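Local coordinates for alginate lyase (Aplysia kurodai, PDB 5GMT), which probably cleaves alginate by elimination as a family 14 polysaccharide lyase, with specificity for polymannuronate, at residues H199-G204 with L229-T234; S89-I94 with S236-G241. One frame throughout, in Å; residues are numbered along the deposited sequence.

In the fold
Both contacts lie toward the same end of the two-sheet beta sandwich. Contact 1 joins two loops that leave the same sheet, and it is partly buried. Contact 2 is the more buried. It sets strand 92-102 of that sheet against strand 238-247 of the other. The chemistry differs accordingly. Contact 1 is mainly polar, with an asparagine and an arginine bonded to backbone groups. Contact 2 combines Met93 and Leu239 packing between the sheets with a histidine-aspartate bond at the start of the strands. The two contacts touch. Arg232 NH1 probably bonds His237 O, and Ile200 N probably bonds Asp91 O, next to the paired strands 191-199 and 92-102.

Contact 1 of 2, residues H199-G204 with L229-T234; sequences HINTVG and LRMRNT
Asn201 and Arg232 tie together two loops of the beta sandwich, the loop between strands 191-199 and 208-216 and the crossing from strand 222-229 to the other sheet. The amide of Asn201 reads the backbone of the second loop. Its OD1 accepts from Met231 N at 2.7 Å, a donor above the carbonyl plane, and from Arg232 N at 3.0 Å, which lies in that plane on a lone pair. Its ND2 donates to Arg232 O at 3.0 Å. The amide reaches these groups with CG between its own backbone N and carbonyl carbon (chi1 61°). Arg232 returns the grip: NE meets Asn201 O at 3.0 Å and NH2 bonds the same oxygen, in the guanidinium plane. Ile200 CD1 sits over one face of the guanidinium and Val203 CG2 over the opposite face. An alanine for the asparagine is likely to deprive the Met231 and Arg232 N-H groups of their shared acceptor and Arg232 O of its amide donor, leaving mainly the arginine's bonds to the backbone oxygen. Beyond the two loops, Arg232 NH1 bonds His237 O, just before strand 238-247, while Ile200 and Met231 both rest on Phe137 of strand 136-143.

Contact 2 of 2, residues S89-I94 with S236-G241; sequences SVDAMI and SHHLRG
His238 reaches across to Ser89, Val90 and Asp91. Its CB lies 3.3 Å from Val90 O. CB also lies over one face of the Arg240 guanidinium, off toward its rim; that group bonds Ser88 O through NH1. The ring leaves CB with CG anti to the carbonyl carbon (chi1 -55°), which carries it beneath Ser89. His238 CG is 3.5 Å from Ser89 CA, and that CA stands over the middle of the ring as a CH-pi contact. CD2 lies under the same CA. ND1 donates to Asp91 OD1 at 2.7 Å, nearly straight at 163°. The oxygen lies in the ring plane and is met on its syn side, and the carboxylate is turned only slightly against the ring. This bond and Ser89 over the face together limit the turn of the ring. The same carboxylate makes a long, weak ion pair with Arg232. CE1 is near both Asp91 OD1 and Ser89. At the tip, His238 NE2 meets Ser89 CB.

This is where the two sheets of the sandwich face each other. Strands 92-94 and 238-241 run 29° apart, with axes 7.7 Å apart at closest approach. Leu239 N donates to Val90 O at 2.9 Å, and a water takes a bond from Val90 N while donating to Leu239 O. The Met93 side chain runs alongside the leucine, pointing the other way, then bends at its last torsion to put CE 3.6 Å from Leu239 CB. Next along the strand, Arg240 and Gly241 form a classic beta bulge opposite Phe116.

Contact 1 of 2, residues H199-G204 with L229-T234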
loop_
_atom_site.group_PDB
_atom_site.type_symbol
_atom_site.label_atom_id
_atom_site.label_comp_id
_atom_site.label_asym_id
_atom_site.label_seq_id
_atom_site.Cartn_x
_atom_site.Cartn_y
_atom_site.Cartn_z
ATOM N N HIS A 199 -3.541 -13.176 -3.168
ATOM C CA HIS A 199 -4.555 -14.227 -3.199
ATOM C C HIS A 199 -4.909 -14.545 -1.758
ATOM O O HIS A 199 -4.059 -15.012 -0.997
ATOM C CB HIS A 199 -4.047 -15.477 -3.937
ATOM C CG HIS A 199 -3.827 -15.258 -5.402
ATOM N ND1 HIS A 199 -4.445 -16.021 -6.368
ATOM C CD2 HIS A 199 -3.085 -14.338 -6.064
ATOM C CE1 HIS A 199 -4.088 -15.586 -7.562
ATOM N NE2 HIS A 199 -3.256 -14.571 -7.407
ATOM N N ILE A 200 -6.151 -14.276 -1.364
ATOM C CA ILE A 200 -6.491 -14.440 0.038
ATOM C C ILE A 200 -6.694 -15.919 0.314
ATOM O O ILE A 200 -6.895 -16.712 -0.607
ATOM C CB ILE A 200 -7.739 -13.611 0.452
ATOM C CG1 ILE A 200 -8.981 -14.013 -0.345
ATOM C CG2 ILE A 200 -7.469 -12.120 0.287
ATOM C CD1 ILE A 200 -10.206 -13.151 0.036
ATOM N N ASN A 201 -6.597 -16.291 1.581
ATOM C CA ASN A 201 -6.648 -17.696 1.971
ATOM C C ASN A 201 -8.007 -18.352 1.812
ATOM O O ASN A 201 -9.054 -17.699 1.867
ATOM C CB ASN A 201 -6.210 -17.843 3.425
ATOM C CG ASN A 201 -7.119 -17.083 4.379
ATOM O OD1 ASN A 201 -7.141 -15.850 4.373
ATOM N ND2 ASN A 201 -7.877 -17.821 5.211
ATOM N N THR A 202 -7.973 -19.661 1.617
ATOM C CA THR A 202 -9.142 -20.491 1.882
ATOM C C THR A 202 -9.485 -20.341 3.352
ATOM O O THR A 202 -8.599 -20.424 4.200
ATOM C CB THR A 202 -8.860 -21.959 1.580
ATOM O OG1 THR A 202 -8.277 -22.062 0.272
ATOM C CG2 THR A 202 -10.148 -22.782 1.649
ATOM N N VAL A 203 -10.754 -20.099 3.664
ATOM C CA VAL A 203 -11.147 -20.014 5.061
ATOM C C VAL A 203 -10.831 -21.352 5.715
ATOM O O VAL A 203 -11.123 -22.407 5.158
ATOM C CB VAL A 203 -12.642 -19.630 5.204
ATOM C CG1 VAL A 203 -13.093 -19.703 6.657
ATOM C CG2 VAL A 203 -12.849 -18.233 4.664
ATOM N N GLY A 204 -10.170 -21.303 6.865
ATOM C CA GLY A 204 -9.764 -22.501 7.568
ATOM C C GLY A 204 -8.328 -22.873 7.271
ATOM O O GLY A 204 -7.783 -23.790 7.876
ATOM N N LEU A 229 -0.075 -17.354 4.303
ATOM C CA LEU A 229 -0.724 -16.284 5.049
ATOM C C LEU A 229 -2.205 -16.527 5.267
ATOM O O LEU A 229 -2.873 -17.138 4.432
ATOM C CB LEU A 229 -0.581 -14.951 4.315
ATOM C CG LEU A 229 0.838 -14.448 4.084
ATOM C CD1 LEU A 229 0.764 -13.052 3.456
ATOM C CD2 LEU A 229 1.661 -14.440 5.371
ATOM N N ARG A 230 -2.709 -16.030 6.390
ATOM C CA ARG A 230 -4.141 -15.962 6.630
ATOM C C ARG A 230 -4.575 -14.497 6.617
ATOM O O ARG A 230 -4.025 -13.684 7.371
ATOM C CB ARG A 230 -4.492 -16.612 7.975
ATOM C CG ARG A 230 -5.908 -16.347 8.404
ATOM C CD ARG A 230 -6.301 -17.225 9.562
ATOM N NE ARG A 230 -6.522 -18.598 9.137
ATOM C CZ ARG A 230 -5.985 -19.665 9.721
ATOM N NH1 ARG A 230 -5.190 -19.532 10.766
ATOM N NH2 ARG A 230 -6.259 -20.876 9.261
ATOM N N MET A 231 -5.527 -14.156 5.744
ATOM C CA MET A 231 -6.061 -12.799 5.675
ATOM C C MET A 231 -7.447 -12.712 6.302
ATOM O O MET A 231 -7.866 -11.654 6.771
ATOM C CB MET A 231 -6.140 -12.308 4.226
ATOM C CG MET A 231 -4.795 -12.043 3.569
ATOM S SD MET A 231 -4.049 -13.578 2.998
ATOM C CE MET A 231 -2.949 -12.938 1.716
ATOM N N ARG A 232 -8.170 -13.826 6.289
ATOM C CA ARG A 232 -9.558 -13.801 6.736
ATOM C C ARG A 232 -9.933 -15.091 7.469
ATOM O O ARG A 232 -9.327 -16.144 7.246
ATOM C CB ARG A 232 -10.481 -13.586 5.542
ATOM C CG ARG A 232 -10.284 -14.645 4.475
ATOM C CD ARG A 232 -11.300 -14.558 3.355
ATOM N NE ARG A 232 -11.123 -15.665 2.420
ATOM C CZ ARG A 232 -12.006 -16.010 1.493
ATOM N NH1 ARG A 232 -13.147 -15.343 1.373
ATOM N NH2 ARG A 232 -11.754 -17.042 0.697
ATOM N N ASN A 233 -10.930 -15.000 8.346
ATOM C CA ASN A 233 -11.429 -16.189 9.049
ATOM C C ASN A 233 -12.868 -16.500 8.706
ATOM O O ASN A 233 -13.447 -17.455 9.225
ATOM C CB ASN A 233 -11.291 -16.033 10.565
ATOM C CG ASN A 233 -9.872 -16.252 11.038
ATOM O OD1 ASN A 233 -9.331 -17.356 10.923
ATOM N ND2 ASN A 233 -9.260 -15.207 11.575
ATOM N N THR A 234 -13.446 -15.705 7.818
ATOM C CA THR A 234 -14.813 -15.928 7.417
ATOM C C THR A 234 -14.946 -15.690 5.922
ATOM O O THR A 234 -14.206 -14.902 5.339
ATOM C CB THR A 234 -15.791 -15.025 8.208
ATOM O OG1 THR A 234 -17.138 -15.346 7.854
ATOM C CG2 THR A 234 -15.529 -13.553 7.931
HETATM O O HOH W 1 -9.847 -19.721 9.613
#

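Contact 2 of 2, residues S89-I94 with S236-G241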
loop_
_atom_site.group_PDB
_atom_site.type_symbol
_atom_site.label_atom_id
_atom_site.label_comp_id
_atom_site.label_asym_id
_atom_site.label_seq_id
_atom_site.Cartn_x
_atom_site.Cartn_y
_atom_site.Cartn_z
ATOM N N SER A 89 -17.069 -10.193 -4.422
ATOM C CA SER A 89 -16.534 -11.474 -3.972
ATOM C C SER A 89 -15.210 -11.798 -4.661
ATOM O O SER A 89 -14.989 -12.932 -5.120
ATOM C CB SER A 89 -17.549 -12.599 -4.216
ATOM O OG SER A 89 -17.785 -12.743 -5.602
ATOM N N VAL A 90 -14.327 -10.803 -4.722
ATOM C CA VAL A 90 -13.010 -10.979 -5.353
ATOM C C VAL A 90 -11.972 -11.517 -4.372
ATOM O O VAL A 90 -11.716 -10.905 -3.339
ATOM C CB VAL A 90 -12.491 -9.662 -5.951
ATOM C CG1 VAL A 90 -11.076 -9.847 -6.507
ATOM C CG2 VAL A 90 -13.434 -9.186 -7.047
ATOM N N ASP A 91 -11.362 -12.649 -4.716
ATOM C CA ASP A 91 -10.415 -13.315 -3.816
ATOM C C ASP A 91 -8.965 -13.198 -4.269
ATOM O O ASP A 91 -8.037 -13.567 -3.530
ATOM C CB ASP A 91 -10.796 -14.790 -3.666
ATOM C CG ASP A 91 -12.137 -14.967 -2.989
ATOM O OD1 ASP A 91 -12.501 -14.093 -2.171
ATOM O OD2 ASP A 91 -12.826 -15.964 -3.284
ATOM N N ALA A 92 -8.773 -12.707 -5.491
ATOM C CA ALA A 92 -7.429 -12.449 -5.995
ATOM C C ALA A 92 -7.387 -11.120 -6.749
ATOM O O ALA A 92 -8.276 -10.806 -7.542
ATOM C CB ALA A 92 -6.955 -13.594 -6.892
ATOM N N MET A 93 -6.340 -10.344 -6.497
ATOM C CA MET A 93 -6.252 -9.017 -7.063
ATOM C C MET A 93 -4.788 -8.661 -7.273
ATOM O O MET A 93 -3.932 -9.044 -6.477
ATOM C CB MET A 93 -6.937 -8.024 -6.118
ATOM C CG MET A 93 -7.519 -6.792 -6.733
ATOM S SD MET A 93 -8.319 -5.788 -5.463
ATOM C CE MET A 93 -10.001 -6.385 -5.573
ATOM N N ILE A 94 -4.501 -7.937 -8.350
ATOM C CA ILE A 94 -3.172 -7.389 -8.572
ATOM C C ILE A 94 -3.258 -5.868 -8.611
ATOM O O ILE A 94 -4.036 -5.310 -9.377
ATOM C CB ILE A 94 -2.541 -7.885 -9.898
ATOM C CG1 ILE A 94 -2.404 -9.410 -9.911
ATOM C CG2 ILE A 94 -1.186 -7.231 -10.126
ATOM C CD1 ILE A 94 -1.868 -9.946 -11.244
ATOM N N SER A 236 -17.161 -14.234 4.153
ATOM C CA SER A 236 -17.799 -13.039 3.648
ATOM C C SER A 236 -16.766 -11.948 3.369
ATOM O O SER A 236 -17.113 -10.927 2.775
ATOM C CB SER A 236 -18.847 -12.519 4.633
ATOM O OG SER A 236 -18.239 -12.205 5.878
ATOM N N HIS A 237 -15.521 -12.163 3.813
ATOM C CA HIS A 237 -14.425 -11.206 3.561
ATOM C C HIS A 237 -13.812 -11.409 2.178
ATOM O O HIS A 237 -13.537 -12.546 1.766
ATOM C CB HIS A 237 -13.311 -11.336 4.611
ATOM C CG HIS A 237 -13.712 -10.893 5.982
ATOM N ND1 HIS A 237 -12.812 -10.790 7.023
ATOM C CD2 HIS A 237 -14.916 -10.531 6.486
ATOM C CE1 HIS A 237 -13.443 -10.377 8.106
ATOM N NE2 HIS A 237 -14.721 -10.222 7.813
ATOM N N HIS A 238 -13.577 -10.305 1.469
ATOM C CA HIS A 238 -12.941 -10.349 0.155
ATOM C C HIS A 238 -12.043 -9.133 -0.045
ATOM O O HIS A 238 -12.020 -8.230 0.784
ATOM C CB HIS A 238 -13.996 -10.406 -0.955
ATOM C CG HIS A 238 -14.956 -11.546 -0.805
ATOM N ND1 HIS A 238 -14.635 -12.841 -1.158
ATOM C CD2 HIS A 238 -16.223 -11.588 -0.328
ATOM C CE1 HIS A 238 -15.668 -13.629 -0.912
ATOM N NE2 HIS A 238 -16.645 -12.892 -0.411
ATOM N N LEU A 239 -11.291 -9.119 -1.139
ATOM C CA LEU A 239 -10.473 -7.950 -1.458
ATOM C C LEU A 239 -11.394 -6.843 -1.934
ATOM O O LEU A 239 -12.334 -7.107 -2.683
ATOM C CB LEU A 239 -9.430 -8.296 -2.520
ATOM C CG LEU A 239 -8.238 -9.078 -1.976
ATOM C CD1 LEU A 239 -7.632 -9.960 -3.067
ATOM C CD2 LEU A 239 -7.202 -8.106 -1.414
ATOM N N ARG A 240 -11.132 -5.610 -1.500
ATOM C CA ARG A 240 -12.042 -4.502 -1.789
ATOM C C ARG A 240 -11.433 -3.438 -2.695
ATOM O O ARG A 240 -12.155 -2.725 -3.392
ATOM C CB ARG A 240 -12.506 -3.854 -0.481
ATOM C CG ARG A 240 -13.246 -4.811 0.473
ATOM C CD ARG A 240 -14.545 -5.330 -0.155
ATOM N NE ARG A 240 -15.198 -6.308 0.714
ATOM C CZ ARG A 240 -16.115 -7.180 0.305
ATOM N NH1 ARG A 240 -16.513 -7.184 -0.964
ATOM N NH2 ARG A 240 -16.621 -8.055 1.165
ATOM N N GLY A 241 -10.108 -3.317 -2.694
ATOM C CA GLY A 241 -9.495 -2.281 -3.501
ATOM C C GLY A 241 -8.174 -1.795 -2.957
ATOM O O GLY A 241 -7.479 -2.532 -2.271
HETATM O O HOH W 2 -14.598 -8.300 -3.542
#